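Local structure of lysyl-trna-dependent l-ysyl-phosphatidylgycerol synthase (Bacillus licheniformis, 4V36) at residues 45-50 with 71-76. The protein transfers lysine from lysyl-tRNA to phosphatidylglycerol, a lipid modification linked to bacterial resistance. Residues are numbered along the deposited sequence; the frame is centred on the assembly and turned at random.
Sequences SSDGNA and EDSFPL
Ser73 reaches across to Asp47 with its hydroxyl, and the hydrogen bond from Ser73 OG to Asp47 OD2 is short at 2.6 Å. It meets the carboxylate oxygen nearly end-on, in line with the C-O bond. With CG anti to the backbone N (chi1 -176°), the Asp47 carboxylate is turned to the serine. Asn49 CB also comes to 3.4 Å from Ser73 OG, while the serine methylene leans on the methyl of Ala50, 3.9 Å between the two CB atoms. Asn49 is also backbone hydrogen-bonded to Arg70, just ahead of the 71-76 segment. Phe74 starts off away from the loop, but its ring swings back so that Ala50 CB lies at the edge, near the ring plane, 4.2 Å from CD1; Glu71 CA sits over the centre of one face. The contact joins the tight connection of a beta hairpin, strands 41-44 and 50-57 at one border of the sheet, to the first turn of helix 74-87, in a domain of the acetyltransferase clan. Within the hairpin, Ser45 OG accepts the backbone N-H of Ala50 at 3.2 Å across the turn, with a weaker bond from Gly48 N. Still in the first turn of the helix, Leu76 lays CD2 against Asp47 CB at 3.6 Å, on the apolar stem of the aspartate. That methyl also comes near Ser46, whose OG is hydrogen-bonded to Glu80 further along the same helix.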
loop_
_atom_site.group_PDB
_atom_site.type_symbol
_atom_site.label_atom_id
_atom_site.label_comp_id
_atom_site.label_asym_id
_atom_site.label_seq_id
_atom_site.Cartn_x
_atom_site.Cartn_y
_atom_site.Cartn_z
ATOM N N SER A 45 -7.985 -11.890 -17.459
ATOM C CA SER A 45 -7.550 -12.961 -18.344
ATOM C C SER A 45 -8.751 -13.619 -19.012
ATOM O O SER A 45 -9.877 -13.509 -18.527
ATOM C CB SER A 45 -6.733 -14.000 -17.574
ATOM O OG SER A 45 -7.484 -14.550 -16.506
ATOM N N SER A 46 -8.504 -14.302 -20.125
ATOM C CA SER A 46 -9.562 -15.007 -20.842
ATOM C C SER A 46 -10.145 -16.124 -19.982
ATOM O O SER A 46 -11.310 -16.493 -20.129
ATOM C CB SER A 46 -9.031 -15.573 -22.159
ATOM O OG SER A 46 -7.937 -16.444 -21.934
ATOM N N ASP A 47 -9.323 -16.655 -19.083
ATOM C CA ASP A 47 -9.760 -17.683 -18.147
ATOM C C ASP A 47 -10.761 -17.112 -17.147
ATOM O O ASP A 47 -11.644 -17.821 -16.662
ATOM C CB ASP A 47 -8.555 -18.279 -17.415
ATOM C CG ASP A 47 -8.936 -19.416 -16.492
ATOM O OD1 ASP A 47 -9.926 -20.119 -16.787
ATOM O OD2 ASP A 47 -8.242 -19.609 -15.472
ATOM N N GLY A 48 -10.618 -15.825 -16.844
ATOM C CA GLY A 48 -11.506 -15.156 -15.913
ATOM C C GLY A 48 -11.142 -15.423 -14.466
ATOM O O GLY A 48 -11.946 -15.194 -13.561
ATOM N N ASN A 49 -9.925 -15.910 -14.246
ATOM C CA ASN A 49 -9.466 -16.247 -12.904
ATOM C C ASN A 49 -8.359 -15.322 -12.404
ATOM O O ASN A 49 -7.997 -15.360 -11.228
ATOM C CB ASN A 49 -8.977 -17.697 -12.860
ATOM C CG ASN A 49 -10.082 -18.697 -13.146
ATOM O OD1 ASN A 49 -11.119 -18.352 -13.711
ATOM N ND2 ASN A 49 -9.862 -19.947 -12.757
ATOM N N ALA A 50 -7.825 -14.494 -13.296
ATOM C CA ALA A 50 -6.715 -13.613 -12.945
ATOM C C ALA A 50 -6.945 -12.182 -13.424
ATOM O O ALA A 50 -7.699 -11.947 -14.370
ATOM C CB ALA A 50 -5.417 -14.158 -13.513
ATOM N N GLU A 71 -3.477 -18.217 -8.658
ATOM C CA GLU A 71 -2.071 -18.185 -9.055
ATOM C C GLU A 71 -1.771 -19.093 -10.245
ATOM O O GLU A 71 -0.773 -18.904 -10.941
ATOM C CB GLU A 71 -1.183 -18.578 -7.873
ATOM C CG GLU A 71 -1.371 -17.710 -6.639
ATOM C CD GLU A 71 -0.425 -18.086 -5.515
ATOM O OE1 GLU A 71 0.461 -18.936 -5.743
ATOM O OE2 GLU A 71 -0.567 -17.530 -4.406
ATOM N N ASP A 72 -2.634 -20.077 -10.477
ATOM C CA ASP A 72 -2.445 -21.007 -11.584
ATOM C C ASP A 72 -2.743 -20.344 -12.925
ATOM O O ASP A 72 -2.351 -20.847 -13.977
ATOM C CB ASP A 72 -3.328 -22.243 -11.401
ATOM C CG ASP A 72 -2.956 -23.046 -10.169
ATOM O OD1 ASP A 72 -1.773 -23.012 -9.770
ATOM O OD2 ASP A 72 -3.848 -23.710 -9.599
ATOM N N SER A 73 -3.437 -19.210 -12.882
ATOM C CA SER A 73 -3.767 -18.470 -14.093
ATOM C C SER A 73 -2.850 -17.265 -14.279
ATOM O O SER A 73 -3.000 -16.503 -15.235
ATOM C CB SER A 73 -5.228 -18.017 -14.062
ATOM O OG SER A 73 -6.109 -19.127 -14.068
ATOM N N PHE A 74 -1.901 -17.096 -13.362
ATOM C CA PHE A 74 -0.963 -15.976 -13.426
ATOM C C PHE A 74 -0.062 -15.999 -14.669
ATOM O O PHE A 74 0.148 -14.954 -15.283
ATOM C CB PHE A 74 -0.094 -15.921 -12.162
ATOM C CG PHE A 74 -0.806 -15.377 -10.953
ATOM C CD1 PHE A 74 -2.153 -15.059 -11.004
ATOM C CD2 PHE A 74 -0.120 -15.172 -9.767
ATOM C CE1 PHE A 74 -2.805 -14.559 -9.893
ATOM C CE2 PHE A 74 -0.766 -14.669 -8.653
ATOM C CZ PHE A 74 -2.110 -14.364 -8.717
ATOM N N PRO A 75 0.488 -17.173 -15.044
ATOM C CA PRO A 75 1.268 -17.156 -16.288
ATOM C C PRO A 75 0.423 -16.799 -17.508
ATOM O O PRO A 75 0.933 -16.200 -18.454
ATOM C CB PRO A 75 1.790 -18.594 -16.397
ATOM C CG PRO A 75 1.807 -19.092 -15.003
ATOM C CD PRO A 75 0.611 -18.471 -14.351
ATOM N N LEU A 76 -0.857 -17.157 -17.476
ATOM C CA LEU A 76 -1.754 -16.895 -18.594
ATOM C C LEU A 76 -2.052 -15.406 -18.756
ATOM O O LEU A 76 -1.980 -14.872 -19.861
ATOM C CB LEU A 76 -3.061 -17.671 -18.419
ATOM C CG LEU A 76 -4.126 -17.442 -19.494
ATOM C CD1 LEU A 76 -3.586 -17.792 -20.872
ATOM C CD2 LEU A 76 -5.376 -18.246 -19.188
#